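Local atomic coordinates of histidine triad (HIT) protein (Sinorhizobium meliloti, PDB entry 3NRD), a protein that probably binds nucleotides and may act on their phosphate linkages through its HIT domain, though its substrate and exact reaction are not established. Residues Trp34-Leu39 with His95-Arg100; Ile38-Arg43 with Val89-Val94. One frame throughout, in Å; residues are numbered along the deposited sequence.

Contact 1 of 2, residues Trp34-Leu39 with His95-Arg100. With SO4 (sulfate ion), chain H.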
# COMPACT_ATOMS: atom_id res chain seq x y z
N TRP A 34 -8.85 14.01 -3.25
CA TRP A 34 -7.78 13.39 -4.05
C TRP A 34 -8.41 12.39 -5.01
O TRP A 34 -9.39 11.75 -4.63
CB TRP A 34 -6.74 12.65 -3.19
CG TRP A 34 -6.33 13.33 -1.98
CD1 TRP A 34 -5.24 14.11 -1.81
CD2 TRP A 34 -6.98 13.27 -0.72
NE1 TRP A 34 -5.17 14.55 -0.51
CE2 TRP A 34 -6.23 14.03 0.18
CE3 TRP A 34 -8.15 12.63 -0.26
CZ2 TRP A 34 -6.60 14.17 1.52
CZ3 TRP A 34 -8.52 12.79 1.06
CH2 TRP A 34 -7.77 13.57 1.93
N PRO A 35 -7.91 12.28 -6.25
CA PRO A 35 -8.43 11.19 -7.10
C PRO A 35 -8.00 9.83 -6.55
O PRO A 35 -6.80 9.49 -6.53
CB PRO A 35 -7.84 11.47 -8.47
CG PRO A 35 -7.29 12.90 -8.40
CD PRO A 35 -6.99 13.18 -6.97
N TRP A 36 -9.00 9.06 -6.12
CA TRP A 36 -8.80 7.93 -5.21
C TRP A 36 -9.69 6.79 -5.67
O TRP A 36 -10.91 6.93 -5.71
CB TRP A 36 -9.15 8.41 -3.83
CG TRP A 36 -9.02 7.48 -2.69
CD1 TRP A 36 -8.74 6.15 -2.72
CD2 TRP A 36 -9.22 7.82 -1.34
NE1 TRP A 36 -8.76 5.65 -1.46
CE2 TRP A 36 -9.06 6.65 -0.59
CE3 TRP A 36 -9.55 9.01 -0.68
CZ2 TRP A 36 -9.20 6.63 0.80
CZ3 TRP A 36 -9.69 8.99 0.69
CH2 TRP A 36 -9.51 7.81 1.42
N LEU A 37 -9.05 5.70 -6.07
CA LEU A 37 -9.70 4.50 -6.54
C LEU A 37 -9.45 3.39 -5.54
O LEU A 37 -8.41 3.37 -4.84
CB LEU A 37 -9.11 4.07 -7.86
CG LEU A 37 -9.13 5.14 -8.95
CD1 LEU A 37 -8.55 4.56 -10.23
CD2 LEU A 37 -10.52 5.70 -9.20
N ILE A 38 -10.37 2.45 -5.49
CA ILE A 38 -10.08 1.19 -4.83
C ILE A 38 -10.31 0.03 -5.76
O ILE A 38 -11.21 0.08 -6.61
CB ILE A 38 -10.86 1.01 -3.49
CG1 ILE A 38 -12.35 0.93 -3.68
CG2 ILE A 38 -10.55 2.18 -2.57
CD1 ILE A 38 -13.11 0.53 -2.38
N LEU A 39 -9.47 -0.98 -5.60
CA LEU A 39 -9.54 -2.23 -6.35
C LEU A 39 -9.95 -3.30 -5.37
O LEU A 39 -9.32 -3.45 -4.34
CB LEU A 39 -8.21 -2.59 -6.99
CG LEU A 39 -8.04 -2.02 -8.40
CD1 LEU A 39 -7.91 -0.49 -8.34
CD2 LEU A 39 -6.84 -2.66 -9.08
N HIS A 95 -6.15 0.62 -2.19
CA HIS A 95 -6.26 2.03 -2.50
C HIS A 95 -5.20 2.40 -3.53
O HIS A 95 -4.05 1.98 -3.39
CB HIS A 95 -6.02 2.89 -1.24
CG HIS A 95 -6.91 2.56 -0.07
ND1 HIS A 95 -8.17 3.08 0.09
CD2 HIS A 95 -6.68 1.80 1.03
CE1 HIS A 95 -8.70 2.64 1.21
NE2 HIS A 95 -7.81 1.87 1.82
N VAL A 96 -5.57 3.18 -4.55
CA VAL A 96 -4.67 3.70 -5.57
C VAL A 96 -5.03 5.15 -5.74
O VAL A 96 -6.09 5.48 -6.29
CB VAL A 96 -4.82 2.99 -6.91
CG1 VAL A 96 -3.79 3.55 -7.95
CG2 VAL A 96 -4.68 1.49 -6.74
N ILE A 97 -4.17 6.03 -5.23
CA ILE A 97 -4.52 7.42 -4.99
C ILE A 97 -3.53 8.33 -5.73
O ILE A 97 -2.33 8.12 -5.63
CB ILE A 97 -4.44 7.78 -3.52
CG1 ILE A 97 -5.34 6.87 -2.64
CG2 ILE A 97 -4.83 9.24 -3.33
CD1 ILE A 97 -4.77 6.59 -1.29
N ALA A 98 -4.04 9.32 -6.45
CA ALA A 98 -3.21 10.30 -7.18
C ALA A 98 -2.87 11.49 -6.28
O ALA A 98 -3.76 12.10 -5.71
CB ALA A 98 -3.94 10.80 -8.39
N ARG A 99 -1.60 11.84 -6.20
CA ARG A 99 -1.13 12.90 -5.29
C ARG A 99 -0.22 13.93 -5.96
O ARG A 99 0.43 13.66 -6.98
CB ARG A 99 -0.31 12.34 -4.14
CG ARG A 99 -0.93 11.24 -3.35
CD ARG A 99 -2.13 11.66 -2.57
NE ARG A 99 -1.90 12.76 -1.64
CZ ARG A 99 -1.48 12.68 -0.38
NH1 ARG A 99 -1.16 11.52 0.17
NH2 ARG A 99 -1.39 13.80 0.34
N ARG A 100 -0.15 15.09 -5.33
CA ARG A 100 0.77 16.11 -5.75
C ARG A 100 1.02 17.06 -4.59
O ARG A 100 0.18 17.23 -3.70
CB ARG A 100 0.21 16.84 -6.98
CG ARG A 100 -0.96 17.81 -6.69
CD ARG A 100 -2.06 17.65 -7.70
NE ARG A 100 -1.64 17.93 -9.07
CZ ARG A 100 -2.04 17.28 -10.18
NH1 ARG A 100 -2.88 16.23 -10.12
NH2 ARG A 100 -1.59 17.69 -11.37
S SO4 H . -9.29 0.89 4.86
O1 SO4 H . -8.19 0.42 4.02
O2 SO4 H . -10.35 1.25 3.95
O3 SO4 H . -9.80 -0.14 5.73
O4 SO4 H . -8.98 2.01 5.68

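Contact 2 of 2, residues Ile38-Arg43 with Val89-Val94. With SO4 (sulfate ion), chain H; SO4 (sulfate ion), chain I.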
# COMPACT_ATOMS: atom_id res chain seq x y z
N ILE A 38 -10.37 2.45 -5.49
CA ILE A 38 -10.08 1.19 -4.83
C ILE A 38 -10.31 0.03 -5.76
O ILE A 38 -11.21 0.08 -6.61
CB ILE A 38 -10.86 1.01 -3.49
CG1 ILE A 38 -12.35 0.93 -3.68
CG2 ILE A 38 -10.55 2.18 -2.57
CD1 ILE A 38 -13.11 0.53 -2.38
N LEU A 39 -9.47 -0.98 -5.60
CA LEU A 39 -9.54 -2.23 -6.35
C LEU A 39 -9.95 -3.30 -5.37
O LEU A 39 -9.32 -3.45 -4.34
CB LEU A 39 -8.21 -2.59 -6.99
CG LEU A 39 -8.04 -2.02 -8.40
CD1 LEU A 39 -7.91 -0.49 -8.34
CD2 LEU A 39 -6.84 -2.66 -9.08
N VAL A 40 -11.03 -4.02 -5.67
CA VAL A 40 -11.56 -5.03 -4.74
C VAL A 40 -11.52 -6.35 -5.48
O VAL A 40 -12.35 -6.55 -6.38
CB VAL A 40 -12.96 -4.71 -4.27
CG1 VAL A 40 -13.45 -5.83 -3.26
CG2 VAL A 40 -12.99 -3.30 -3.68
N PRO A 41 -10.51 -7.20 -5.19
CA PRO A 41 -10.45 -8.53 -5.81
C PRO A 41 -11.69 -9.32 -5.45
O PRO A 41 -12.03 -9.41 -4.27
CB PRO A 41 -9.24 -9.19 -5.17
CG PRO A 41 -8.51 -8.16 -4.47
CD PRO A 41 -9.35 -6.96 -4.31
N GLN A 42 -12.32 -9.95 -6.43
CA GLN A 42 -13.62 -10.60 -6.23
C GLN A 42 -13.45 -12.05 -5.77
O GLN A 42 -13.92 -12.99 -6.41
CB GLN A 42 -14.40 -10.52 -7.50
CG GLN A 42 -14.61 -9.11 -7.99
CD GLN A 42 -15.25 -9.10 -9.36
OE1 GLN A 42 -16.43 -8.81 -9.48
NE2 GLN A 42 -14.48 -9.42 -10.39
N ARG A 43 -12.76 -12.21 -4.65
CA ARG A 43 -12.59 -13.49 -3.96
C ARG A 43 -13.18 -13.36 -2.55
O ARG A 43 -12.93 -12.39 -1.86
CB ARG A 43 -11.11 -13.87 -3.89
CG ARG A 43 -10.36 -13.93 -5.19
CD ARG A 43 -10.93 -14.99 -6.12
NE ARG A 43 -10.10 -15.24 -7.31
CZ ARG A 43 -10.52 -15.80 -8.45
NH1 ARG A 43 -11.80 -16.15 -8.63
NH2 ARG A 43 -9.65 -15.98 -9.43
N VAL A 89 -12.45 -1.77 7.07
CA VAL A 89 -13.11 -2.79 6.28
C VAL A 89 -12.13 -3.90 6.03
O VAL A 89 -11.11 -3.69 5.36
CB VAL A 89 -13.52 -2.17 4.95
CG1 VAL A 89 -14.06 -3.22 3.96
CG2 VAL A 89 -14.50 -1.07 5.23
N ARG A 90 -12.43 -5.10 6.52
CA ARG A 90 -11.49 -6.24 6.41
C ARG A 90 -11.40 -6.90 5.05
O ARG A 90 -10.36 -7.45 4.74
CB ARG A 90 -11.83 -7.33 7.44
CG ARG A 90 -11.41 -6.97 8.82
CD ARG A 90 -9.89 -6.92 8.96
NE ARG A 90 -9.51 -6.06 10.08
CZ ARG A 90 -9.16 -6.49 11.29
NH1 ARG A 90 -9.08 -7.80 11.60
NH2 ARG A 90 -8.88 -5.58 12.20
N GLN A 91 -12.47 -6.89 4.28
CA GLN A 91 -12.43 -7.32 2.91
C GLN A 91 -11.30 -6.60 2.15
O GLN A 91 -11.20 -5.37 2.19
CB GLN A 91 -13.76 -7.01 2.25
CG GLN A 91 -13.85 -7.45 0.81
CD GLN A 91 -15.24 -7.31 0.28
OE1 GLN A 91 -15.69 -6.20 -0.01
NE2 GLN A 91 -15.94 -8.41 0.17
N LEU A 92 -10.44 -7.40 1.52
CA LEU A 92 -9.25 -6.91 0.86
C LEU A 92 -9.64 -5.85 -0.18
O LEU A 92 -10.47 -6.10 -1.02
CB LEU A 92 -8.47 -8.06 0.17
CG LEU A 92 -7.23 -7.63 -0.69
CD1 LEU A 92 -6.20 -6.77 0.11
CD2 LEU A 92 -6.55 -8.86 -1.28
N HIS A 93 -9.07 -4.65 -0.06
CA HIS A 93 -9.20 -3.65 -1.09
C HIS A 93 -7.94 -2.81 -1.13
O HIS A 93 -7.32 -2.56 -0.09
CB HIS A 93 -10.45 -2.80 -0.88
CG HIS A 93 -10.49 -2.11 0.44
ND1 HIS A 93 -10.64 -2.78 1.64
CD2 HIS A 93 -10.42 -0.79 0.75
CE1 HIS A 93 -10.64 -1.91 2.62
NE2 HIS A 93 -10.48 -0.70 2.11
N VAL A 94 -7.53 -2.44 -2.35
CA VAL A 94 -6.27 -1.75 -2.54
C VAL A 94 -6.60 -0.35 -2.98
O VAL A 94 -7.26 -0.18 -4.03
CB VAL A 94 -5.39 -2.42 -3.58
CG1 VAL A 94 -4.11 -1.60 -3.78
CG2 VAL A 94 -5.06 -3.86 -3.16
S SO4 H . -9.29 0.89 4.86
O1 SO4 H . -8.19 0.42 4.02
O2 SO4 H . -10.35 1.25 3.95
O3 SO4 H . -9.80 -0.14 5.73
O4 SO4 H . -8.98 2.01 5.68
S SO4 I . -14.58 -10.50 -14.80
O1 SO4 I . -13.59 -10.00 -15.73
O2 SO4 I . -15.87 -10.33 -15.45
O3 SO4 I . -14.32 -11.91 -14.50
O4 SO4 I . -14.52 -9.73 -13.57
O HOH W 1 -11.62 -8.81 -1.53

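Contact 1 of 2, residues Trp34-Leu39 with His95-Arg100
With chi1 of W36 at -179° its indole extends away from the backbone N, while H95 (chi1 -54°) sets its imidazole opposite its own carbonyl carbon; the two side chains then run alongside each other on one face of the sheet, rim against rim. Here W36 NE1 gives its hydrogen to H95 ND1 at 3.1 Å, in the plane of the indole but 21° out of the imidazole plane. The same face carries I97, whose CG1 rides over the five-membered ring of W36, 3.7 Å from its centroid, as a CH-pi contact. Underneath, strands 36-41 and 94-99 pair antiparallel: L37 and V96 exchange both backbone bonds, and A98 N reaches P35 O at 2.8 Å. P35 CB rests 4.0 Å from A98 CB, and both side chains touch T75 of helix 54-75. At the far end W34 CD1 lies 3.6 Å from R99 NE, beside a guanidinium that D103 holds by a salt bridge. With ND1 of H95 taken up as acceptor, NE2 is the donor, reaching O1 of the sulfate at 2.7 Å; W36 thus acts as a second-shell residue that fixes the imidazole's rotation and aims it at the anion, consistent with a phosphate site.

Contact 2 of 2, residues Ile38-Arg43 with Val89-Val94
L39 and V94 form an antiparallel hydrogen-bonded pair: L39 N reaches V94 O at 2.8 Å, and V94 N returns to L39 O at 2.9 Å. Beyond this pair the partner chain is no longer strand but loop, and side chains take over. V40 lays its two methyls along the loop, CG2 resting 3.8 Å from H93 CB and CG1 lying near L92 O and Q91 OE1. P41 CG meets L92 CD2 at 3.8 Å, the two side chains crossing at about a right angle, and a water sits between P41 O and L92 O. The residues from Q91 to I97 follow the spacing of the HIT signature, His-phi-His-phi-His-phi-phi, with glutamine in the first histidine position; H93 then matches the middle histidine, which is the nucleophile in HIT hydrolases. Its CG takes the crowded position between backbone N and carbonyl carbon (chi1 58°), which turns the ring's edge back toward its own loop. ND1 donates to Q91 O at 2.7 Å, nearly in the ring plane, and NE2 at the other end of the ring donates to sulfate O2 at 2.7 Å. Were H93 cut back to an alanine, Q91 O would probably lose its ring donor and the sulfate one of its grips. That anion is also bound by H95 NE2 and G86 N, and more weakly by V89 N. Farther out, L11 of helix 9-14 touches I38, V89, Q91 and H93, while T64 of helix 54-75 packs against L39 and V94. The amide of Q91 is tied down by D8 N at OE1 and T6 O at NE2, anchoring the loop just ahead of H93.

Contacts 1 and 2 start from the same strand, 36-41, and share I38 and L39; their centres lie 14 Å apart. Because the pairing is antiparallel, contact 2 meets the chain first on the second side, at 89-94, and contact 1 follows at 95-100. Helix 54-75 and strand 79-84 fall in the chain between the two sides. Strands 36-41 and 94-99 are neighbours within the antiparallel sheet, flanked by 24-29 and 79-84. Contact 2 thus supplies the loop entering strand 94-99, contact 1 most of the strand itself, and H93 and H95 converge on one sulfate, probably marking the phosphate site of this C-terminal HIT-domain portion of a longer protein.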